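Local coordinates for extracellular fatty acid-binding protein (Gallus gallus, PDB 3SAO) that tightly binds bacterial ferric siderophores as a siderocalin-like lipocalin, also binds long-chain fatty acids and lysophosphatidic acid, and may act as an antibacterial factor, at residues L17-D22 / L108-L113; M33-I38 / C151-V156; Y94-A99 / A126-L131. All blocks are in the same frame, centred on the assembly; numbering follows the deposited sequence.

Contact 1. Residues L17-D22 / L108-L113; sequences LASNTD and LHMMRL. With NKN ((2R)-2-hydroxy-3-(phosphonooxy)propyl tetradecanoate), chain C.
Leu-17 and Arg-112 meet as a non-hydrogen-bonded antiparallel pair, and the CD2 methyl of Leu-17 packs 3.6 Å from CG of Arg-112. From there the arginine runs extended from CG to NE toward the ligand, where NH1 gives a 2.9 Å hydrogen bond to the phosphate oxygen OAB; at 131° it is well bent. The ligand is also hydrogen-bonded to Lys-82 NZ and Tyr-114 OH, with Arg-112 and Lys-82 probably offering positive charge to the phosphate in the lipocalin calyx, and the same two residues bind enterobactin. CB of Met-110 lies over one face of the guanidinium, toward its rim.

Beside this pair, Met-110 swings its thioether along residues 17-19. CG lies anti to its own backbone N (chi1 -171°), and a bend at chi3 then sets SD 4.1 Å from CD2 of Leu-17 and CE 3.9 Å from CB of Ser-19. Ala-18 and Met-111 form the hydrogen-bonded pair, Ala-18 N binding Met-111 O at 2.8 Å and Met-111 N returning to Ala-18 O at 2.9 Å. Their CB atoms lie 4.0 Å apart on the sheet face away from Leu-17 and Arg-112. Beyond Ser-19 the strands diverge, leaving CG2 of Thr-21 against CD2 of Leu-108, the side chains crossing at about a right angle. Thr-21 is an N-cap, its OG1 bound to Phe-24 N of helix 22-27.

Phe-24 covers Leu-17, Ser-19 and Met-110, Phe-128 of helix 122-133 covers Ala-18 and Met-111, and strand 94-103 continues the barrel beside 106-115.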
# COMPACT_ATOMS: atom_id res chain seq x y z
N LEU A 17 5.95 3.15 -4.35
CA LEU A 17 5.85 4.02 -3.21
C LEU A 17 6.41 5.36 -3.58
O LEU A 17 7.31 5.46 -4.42
CB LEU A 17 6.69 3.49 -2.05
CG LEU A 17 6.41 2.06 -1.59
CD1 LEU A 17 7.46 1.68 -0.51
CD2 LEU A 17 5.00 1.92 -1.07
N ALA A 18 5.91 6.40 -2.94
CA ALA A 18 6.49 7.71 -3.06
C ALA A 18 6.49 8.41 -1.71
O ALA A 18 5.46 8.46 -1.02
CB ALA A 18 5.75 8.55 -4.12
N SER A 19 7.63 9.00 -1.35
CA SER A 19 7.77 9.71 -0.07
C SER A 19 9.05 10.54 -0.07
O SER A 19 9.93 10.29 -0.88
CB SER A 19 7.82 8.72 1.10
OG SER A 19 8.35 9.29 2.30
N ASN A 20 9.15 11.49 0.86
CA ASN A 20 10.32 12.37 0.93
C ASN A 20 11.10 12.30 2.25
O ASN A 20 11.92 13.17 2.53
CB ASN A 20 9.91 13.83 0.62
CG ASN A 20 8.97 14.43 1.66
OD1 ASN A 20 8.41 13.73 2.51
ND2 ASN A 20 8.80 15.75 1.60
N THR A 21 10.90 11.26 3.05
CA THR A 21 11.69 11.11 4.28
C THR A 21 13.12 10.69 3.94
O THR A 21 13.37 10.02 2.93
CB THR A 21 11.07 10.09 5.26
OG1 THR A 21 11.30 8.76 4.80
CG2 THR A 21 9.56 10.34 5.44
N ASP A 22 14.08 11.13 4.75
CA ASP A 22 15.44 10.61 4.66
C ASP A 22 15.43 9.10 4.89
O ASP A 22 16.20 8.36 4.28
CB ASP A 22 16.37 11.29 5.67
N LEU A 108 3.45 11.77 8.94
CA LEU A 108 4.15 11.16 7.81
C LEU A 108 3.19 10.92 6.65
O LEU A 108 2.03 10.63 6.87
CB LEU A 108 4.77 9.82 8.25
CG LEU A 108 5.83 9.84 9.36
CD1 LEU A 108 5.94 8.47 10.03
CD2 LEU A 108 7.18 10.24 8.80
N HIS A 109 3.65 11.09 5.41
CA HIS A 109 2.84 10.86 4.25
C HIS A 109 3.56 9.88 3.35
O HIS A 109 4.79 9.86 3.30
CB HIS A 109 2.53 12.15 3.46
CG HIS A 109 1.90 13.24 4.28
ND1 HIS A 109 0.55 13.27 4.57
CD2 HIS A 109 2.42 14.38 4.79
CE1 HIS A 109 0.28 14.37 5.26
NE2 HIS A 109 1.39 15.07 5.40
N MET A 110 2.78 9.05 2.66
CA MET A 110 3.32 8.19 1.61
C MET A 110 2.24 7.91 0.59
O MET A 110 1.08 7.77 0.92
CB MET A 110 3.84 6.88 2.20
CG MET A 110 4.61 6.03 1.18
SD MET A 110 5.39 4.63 1.95
CE MET A 110 6.72 5.43 2.89
N MET A 111 2.64 7.84 -0.67
CA MET A 111 1.78 7.36 -1.71
C MET A 111 2.15 5.94 -2.01
O MET A 111 3.35 5.60 -2.08
CB MET A 111 1.96 8.20 -2.96
CG MET A 111 1.41 9.57 -2.80
SD MET A 111 1.44 10.52 -4.33
CE MET A 111 0.59 9.49 -5.52
N ARG A 112 1.14 5.12 -2.26
CA ARG A 112 1.35 3.73 -2.64
C ARG A 112 0.56 3.34 -3.92
O ARG A 112 -0.53 3.81 -4.16
CB ARG A 112 0.96 2.81 -1.49
CG ARG A 112 1.65 3.06 -0.20
CD ARG A 112 1.25 2.03 0.84
NE ARG A 112 2.19 2.05 1.94
CZ ARG A 112 2.11 2.87 2.99
NH1 ARG A 112 1.08 3.69 3.12
NH2 ARG A 112 3.07 2.86 3.90
N LEU A 113 1.14 2.51 -4.77
CA LEU A 113 0.42 1.96 -5.92
C LEU A 113 0.14 0.48 -5.66
O LEU A 113 1.06 -0.33 -5.56
CB LEU A 113 1.25 2.11 -7.20
CG LEU A 113 0.73 1.51 -8.50
CD1 LEU A 113 -0.68 2.07 -8.88
CD2 LEU A 113 1.78 1.77 -9.61
OAA NKN C . -2.42 1.63 4.32
OAB NKN C . -1.66 2.86 2.43
PAC NKN C . -2.29 1.55 2.83
OAD NKN C . -1.62 0.31 2.29
OAE NKN C . -6.83 -1.22 -3.01
OAF NKN C . -3.76 1.53 2.20
CAG NKN C . -4.71 0.46 2.27
CAH NKN C . -5.86 0.69 1.29
CAI NKN C . -6.21 -0.48 0.35
OAJ NKN C . -6.44 -0.01 -1.00
CAK NKN C . -7.29 -0.64 -2.02
CAL NKN C . -8.78 -0.49 -1.93
CAM NKN C . -9.29 0.24 -3.16
CAN NKN C . -10.72 0.73 -3.00
CAO NKN C . -11.24 0.54 -1.58
OAY NKN C . -7.01 0.95 2.10

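Contact 2. Residues M33-I38 / C151-V156; sequences MVMARI and CSVDEV. With NKN ((2R)-2-hydroxy-3-(phosphonooxy)propyl tetradecanoate), chain C.
The carbonyl oxygen of Asp-154 is gripped by both terminal nitrogens of Arg-37. NH1 makes the short bond, 2.6 Å to Asp-154 O, approaching nearly along the C=O axis (175°) and with the oxygen close to the guanidinium plane; NH2 adds a weak one at 3.0 Å to the same atom. Valines hold the flat group from its two faces: CG2 of Val-153 lies 3.6 Å from NH1 over one, and CG2 of Val-156 stands over the opposite one. The arginine leaves strand 34-41 with CG anti to the backbone N, and a turn at chi3 (-82°) delivers its head to the passing chain.

Two residues earlier, Met-35 reaches the same run of chain. Its SD accepts a weak hydrogen bond from Val-153 N at 3.6 Å and also touches CG2 of that valine, while CE comes to 3.3 Å from OG of Ser-152. Nearby, Cys-151 is tied to Cys-58 by a disulfide and Asp-154 OD1 makes a salt bridge to Lys-60, fastening the irregular C-terminal segment to the outside of the calyx; on the inward side of the strand, CD1 of Ile-38 lies 3.5 Å from the ligand's OAE.

Because the acceptor is a neutral carbonyl, this bond would probably leave the charge of Arg-37 uncompensated by Asp-154 O, and the cation would probably polarise that peptide group.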
# COMPACT_ATOMS: atom_id res chain seq x y z
N MET A 33 8.51 -5.51 -2.94
CA MET A 33 7.08 -5.57 -3.12
C MET A 33 6.35 -6.22 -1.94
O MET A 33 6.81 -7.21 -1.36
CB MET A 33 6.78 -6.34 -4.41
CG MET A 33 5.41 -6.15 -4.98
SD MET A 33 5.20 -7.04 -6.55
CE MET A 33 6.33 -6.21 -7.65
N VAL A 34 5.28 -5.57 -1.53
CA VAL A 34 4.46 -6.04 -0.40
C VAL A 34 3.23 -6.76 -0.93
O VAL A 34 2.53 -6.25 -1.81
CB VAL A 34 4.05 -4.87 0.45
CG1 VAL A 34 3.18 -5.33 1.64
CG2 VAL A 34 5.29 -4.16 0.92
N MET A 35 2.97 -7.95 -0.41
CA MET A 35 1.72 -8.65 -0.73
C MET A 35 0.64 -8.22 0.27
O MET A 35 0.90 -8.00 1.46
CB MET A 35 1.90 -10.18 -0.78
CG MET A 35 0.71 -10.91 -1.35
SD MET A 35 0.76 -12.70 -1.13
CE MET A 35 2.30 -13.08 -1.98
N ALA A 36 -0.55 -8.01 -0.25
CA ALA A 36 -1.67 -7.62 0.59
C ALA A 36 -2.90 -8.48 0.28
O ALA A 36 -3.09 -8.98 -0.84
CB ALA A 36 -1.97 -6.14 0.42
N ARG A 37 -3.75 -8.67 1.27
CA ARG A 37 -5.11 -9.16 1.00
C ARG A 37 -6.13 -8.23 1.62
O ARG A 37 -6.02 -7.89 2.79
CB ARG A 37 -5.31 -10.58 1.53
CG ARG A 37 -6.65 -11.14 1.13
CD ARG A 37 -6.97 -12.43 1.84
NE ARG A 37 -6.36 -13.62 1.25
CZ ARG A 37 -5.44 -14.37 1.87
NH1 ARG A 37 -4.96 -14.01 3.06
NH2 ARG A 37 -4.98 -15.48 1.30
N ILE A 38 -7.16 -7.91 0.86
CA ILE A 38 -8.24 -7.04 1.34
C ILE A 38 -9.48 -7.88 1.56
O ILE A 38 -9.88 -8.63 0.65
CB ILE A 38 -8.56 -5.95 0.28
CG1 ILE A 38 -7.34 -5.09 -0.02
CG2 ILE A 38 -9.71 -5.09 0.76
CD1 ILE A 38 -7.62 -3.97 -1.02
N CYS A 151 7.74 -14.08 0.93
CA CYS A 151 6.92 -13.53 1.97
C CYS A 151 5.49 -13.36 1.48
O CYS A 151 5.26 -12.50 0.64
CB CYS A 151 7.56 -12.19 2.33
SG CYS A 151 6.95 -11.40 3.78
N SER A 152 4.56 -14.19 1.98
CA SER A 152 3.14 -14.20 1.56
C SER A 152 2.18 -14.01 2.70
O SER A 152 2.41 -14.44 3.81
CB SER A 152 2.78 -15.53 0.91
OG SER A 152 3.48 -15.72 -0.29
N VAL A 153 1.01 -13.47 2.39
CA VAL A 153 -0.06 -13.52 3.34
C VAL A 153 -0.54 -14.96 3.54
O VAL A 153 -0.52 -15.78 2.63
CB VAL A 153 -1.23 -12.64 2.91
CG1 VAL A 153 -0.71 -11.16 2.75
CG2 VAL A 153 -1.81 -13.17 1.65
N ASP A 154 -1.10 -15.19 4.70
CA ASP A 154 -1.54 -16.53 5.08
C ASP A 154 -2.81 -16.88 4.34
O ASP A 154 -3.56 -16.01 3.93
CB ASP A 154 -1.79 -16.58 6.58
CG ASP A 154 -0.55 -16.32 7.40
OD1 ASP A 154 0.58 -16.65 6.97
OD2 ASP A 154 -0.72 -15.80 8.52
N GLU A 155 -3.09 -18.17 4.22
CA GLU A 155 -4.42 -18.59 3.78
C GLU A 155 -5.47 -18.26 4.86
O GLU A 155 -5.14 -17.99 6.03
CB GLU A 155 -4.42 -20.07 3.37
CG GLU A 155 -3.81 -21.04 4.34
CD GLU A 155 -3.99 -22.50 3.91
OE1 GLU A 155 -4.15 -23.37 4.78
OE2 GLU A 155 -3.93 -22.79 2.70
N VAL A 156 -6.71 -18.09 4.43
CA VAL A 156 -7.79 -17.81 5.37
C VAL A 156 -8.43 -19.12 5.75
O VAL A 156 -8.69 -19.95 4.89
CB VAL A 156 -8.84 -16.89 4.73
CG1 VAL A 156 -10.00 -16.62 5.69
CG2 VAL A 156 -8.19 -15.59 4.28
OAA NKN C . -2.42 1.63 4.32
OAB NKN C . -1.66 2.86 2.43
PAC NKN C . -2.29 1.55 2.83
OAD NKN C . -1.62 0.31 2.29
OAE NKN C . -6.83 -1.22 -3.01
OAF NKN C . -3.76 1.53 2.20
CAG NKN C . -4.71 0.46 2.27
CAH NKN C . -5.86 0.69 1.29
CAI NKN C . -6.21 -0.48 0.35
OAJ NKN C . -6.44 -0.01 -1.00
CAK NKN C . -7.29 -0.64 -2.02
CAL NKN C . -8.78 -0.49 -1.93
CAM NKN C . -9.29 0.24 -3.16
CAN NKN C . -10.72 0.73 -3.00
CAO NKN C . -11.24 0.54 -1.58
OAY NKN C . -7.01 0.95 2.10

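Contact 3. Residues Y94-A99 / A126-L131; sequences YAVIFA and AIFRKL. With NKN ((2R)-2-hydroxy-3-(phosphonooxy)propyl tetradecanoate), chain C.
Val-96 and Phe-128 both carry a group anti to the backbone N, CG1 in the valine and the ring in the phenylalanine (chi1 -178° in each). This brings CG1 of Val-96 to the edge of the Phe-128 ring, 3.8 Å from CD1 and near the ring plane. The same CG1 reaches CD1 of Leu-131 at 4.2 Å, one helical turn further on. The other branch of Val-96, CG2, is turned to Ile-127, whose CG2 lies 4.3 Å away. That isoleucine methyl also meets Tyr-94, 3.8 Å from CE2, with the two side chains crossing at about a right angle; the tyrosine hydroxyl bonds to Asp-88.

This is the lipocalin arrangement in which a C-terminal helix packs against the outer wall of the calyx. Helix 122-133 runs almost parallel to the strand here, the short axes 18° apart and 9.0 Å at closest approach. No hydrogen bond joins the two segments, and the seam is made by apolar side chains.

Alternation along the strand sends Ile-97 and Ala-99 to the barrel interior, where CD1 of Ile-97 lies 3.7 Å from the ligand's OAJ and CB of Ala-99 3.8 Å from its phosphate oxygen OAB. Outside, Phe-128 also covers Ala-16 and Leu-113.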
# COMPACT_ATOMS: atom_id res chain seq x y z
N TYR A 94 -5.70 -1.74 -10.48
CA TYR A 94 -4.76 -0.89 -9.78
C TYR A 94 -5.51 0.09 -8.88
O TYR A 94 -6.72 0.32 -9.07
CB TYR A 94 -3.89 -0.10 -10.78
CG TYR A 94 -4.65 1.07 -11.38
CD1 TYR A 94 -5.57 0.86 -12.39
CD2 TYR A 94 -4.57 2.33 -10.82
CE1 TYR A 94 -6.33 1.89 -12.89
CE2 TYR A 94 -5.32 3.37 -11.31
CZ TYR A 94 -6.21 3.14 -12.36
OH TYR A 94 -7.01 4.12 -12.87
N ALA A 95 -4.80 0.70 -7.93
CA ALA A 95 -5.31 1.83 -7.17
C ALA A 95 -4.12 2.67 -6.67
O ALA A 95 -3.11 2.12 -6.25
CB ALA A 95 -6.12 1.38 -5.98
N VAL A 96 -4.32 3.98 -6.66
CA VAL A 96 -3.37 4.94 -6.10
C VAL A 96 -3.91 5.47 -4.77
O VAL A 96 -4.98 6.05 -4.70
CB VAL A 96 -3.08 6.10 -7.05
CG1 VAL A 96 -2.03 7.06 -6.42
CG2 VAL A 96 -2.63 5.58 -8.38
N ILE A 97 -3.14 5.24 -3.71
CA ILE A 97 -3.58 5.50 -2.33
C ILE A 97 -2.64 6.52 -1.74
O ILE A 97 -1.41 6.40 -1.84
CB ILE A 97 -3.47 4.22 -1.43
CG1 ILE A 97 -4.27 3.08 -2.03
CG2 ILE A 97 -3.94 4.52 0.01
CD1 ILE A 97 -5.69 3.39 -2.20
N PHE A 98 -3.20 7.50 -1.07
CA PHE A 98 -2.34 8.44 -0.37
C PHE A 98 -2.61 8.26 1.12
O PHE A 98 -3.76 8.36 1.56
CB PHE A 98 -2.63 9.86 -0.81
CG PHE A 98 -1.77 10.88 -0.15
CD1 PHE A 98 -0.46 11.08 -0.57
CD2 PHE A 98 -2.25 11.65 0.88
CE1 PHE A 98 0.36 12.03 0.05
CE2 PHE A 98 -1.43 12.61 1.48
CZ PHE A 98 -0.12 12.77 1.07
N ALA A 99 -1.55 8.00 1.88
CA ALA A 99 -1.63 7.70 3.31
C ALA A 99 -1.01 8.80 4.15
O ALA A 99 0.06 9.30 3.84
CB ALA A 99 -0.93 6.39 3.60
N ALA A 126 1.88 5.26 -14.93
CA ALA A 126 1.79 6.64 -15.43
C ALA A 126 0.87 7.52 -14.57
O ALA A 126 1.24 8.68 -14.26
CB ALA A 126 1.34 6.64 -16.88
N ILE A 127 -0.26 6.99 -14.12
CA ILE A 127 -1.18 7.76 -13.27
C ILE A 127 -0.56 8.01 -11.90
O ILE A 127 -0.70 9.10 -11.33
CB ILE A 127 -2.60 7.10 -13.09
CG1 ILE A 127 -3.44 7.84 -12.06
CG2 ILE A 127 -2.54 5.67 -12.64
CD1 ILE A 127 -3.65 9.27 -12.38
N PHE A 128 0.09 6.99 -11.36
CA PHE A 128 0.79 7.13 -10.07
C PHE A 128 1.84 8.25 -10.13
O PHE A 128 1.88 9.14 -9.25
CB PHE A 128 1.45 5.82 -9.70
CG PHE A 128 2.16 5.84 -8.38
CD1 PHE A 128 1.46 5.83 -7.18
CD2 PHE A 128 3.53 5.81 -8.35
CE1 PHE A 128 2.15 5.86 -5.95
CE2 PHE A 128 4.22 5.84 -7.14
CZ PHE A 128 3.52 5.86 -5.95
N ARG A 129 2.70 8.19 -11.16
CA ARG A 129 3.78 9.19 -11.31
C ARG A 129 3.21 10.62 -11.51
O ARG A 129 3.69 11.57 -10.88
CB ARG A 129 4.75 8.81 -12.44
CG ARG A 129 5.69 7.64 -12.11
CD ARG A 129 6.79 7.48 -13.14
NE ARG A 129 7.72 6.42 -12.75
CZ ARG A 129 8.71 6.56 -11.86
NH1 ARG A 129 8.95 7.72 -11.27
NH2 ARG A 129 9.48 5.52 -11.57
N LYS A 130 2.16 10.74 -12.31
CA LYS A 130 1.41 11.98 -12.44
C LYS A 130 0.90 12.54 -11.13
O LYS A 130 1.10 13.71 -10.81
CB LYS A 130 0.21 11.81 -13.36
CG LYS A 130 -0.53 13.09 -13.65
CD LYS A 130 -1.62 12.92 -14.69
CE LYS A 130 -2.78 12.11 -14.15
NZ LYS A 130 -3.93 12.12 -15.09
N LEU A 131 0.17 11.74 -10.38
CA LEU A 131 -0.35 12.21 -9.11
C LEU A 131 0.74 12.47 -8.07
O LEU A 131 0.60 13.39 -7.26
CB LEU A 131 -1.38 11.24 -8.57
CG LEU A 131 -2.64 11.14 -9.44
CD1 LEU A 131 -3.57 10.05 -8.88
CD2 LEU A 131 -3.37 12.49 -9.57
OAA NKN C . -2.42 1.63 4.32
OAB NKN C . -1.66 2.86 2.43
PAC NKN C . -2.29 1.55 2.83
OAD NKN C . -1.62 0.31 2.29
OAE NKN C . -6.83 -1.22 -3.01
OAF NKN C . -3.76 1.53 2.20
CAG NKN C . -4.71 0.46 2.27
CAH NKN C . -5.86 0.69 1.29
CAI NKN C . -6.21 -0.48 0.35
OAJ NKN C . -6.44 -0.01 -1.00
CAK NKN C . -7.29 -0.64 -2.02
CAL NKN C . -8.78 -0.49 -1.93
CAM NKN C . -9.29 0.24 -3.16
CAN NKN C . -10.72 0.73 -3.00
CAO NKN C . -11.24 0.54 -1.58
OAY NKN C . -7.01 0.95 2.10

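From the N terminus, strand 10-18 leads into residues 17-22, which wait for 108-113 to close the long loop of contact 1. Residues 33-38 fall within that loop, but their partner 151-156 comes close to the C terminus, so contacts 1 and 2 cross. Residues 94-99 also precede 108-113, while helix segment 126-131 follows it, so contact 3 crosses contact 1 and lies wholly within the span of contact 2. Contacts 1 and 3 touch through the pairing of strands 94-103 and 106-115; contact 2 lies on the opposite side of the chain's centre. Together they join helix and C-terminal tail to a barrel whose strands, in all three contacts, touch one ligand.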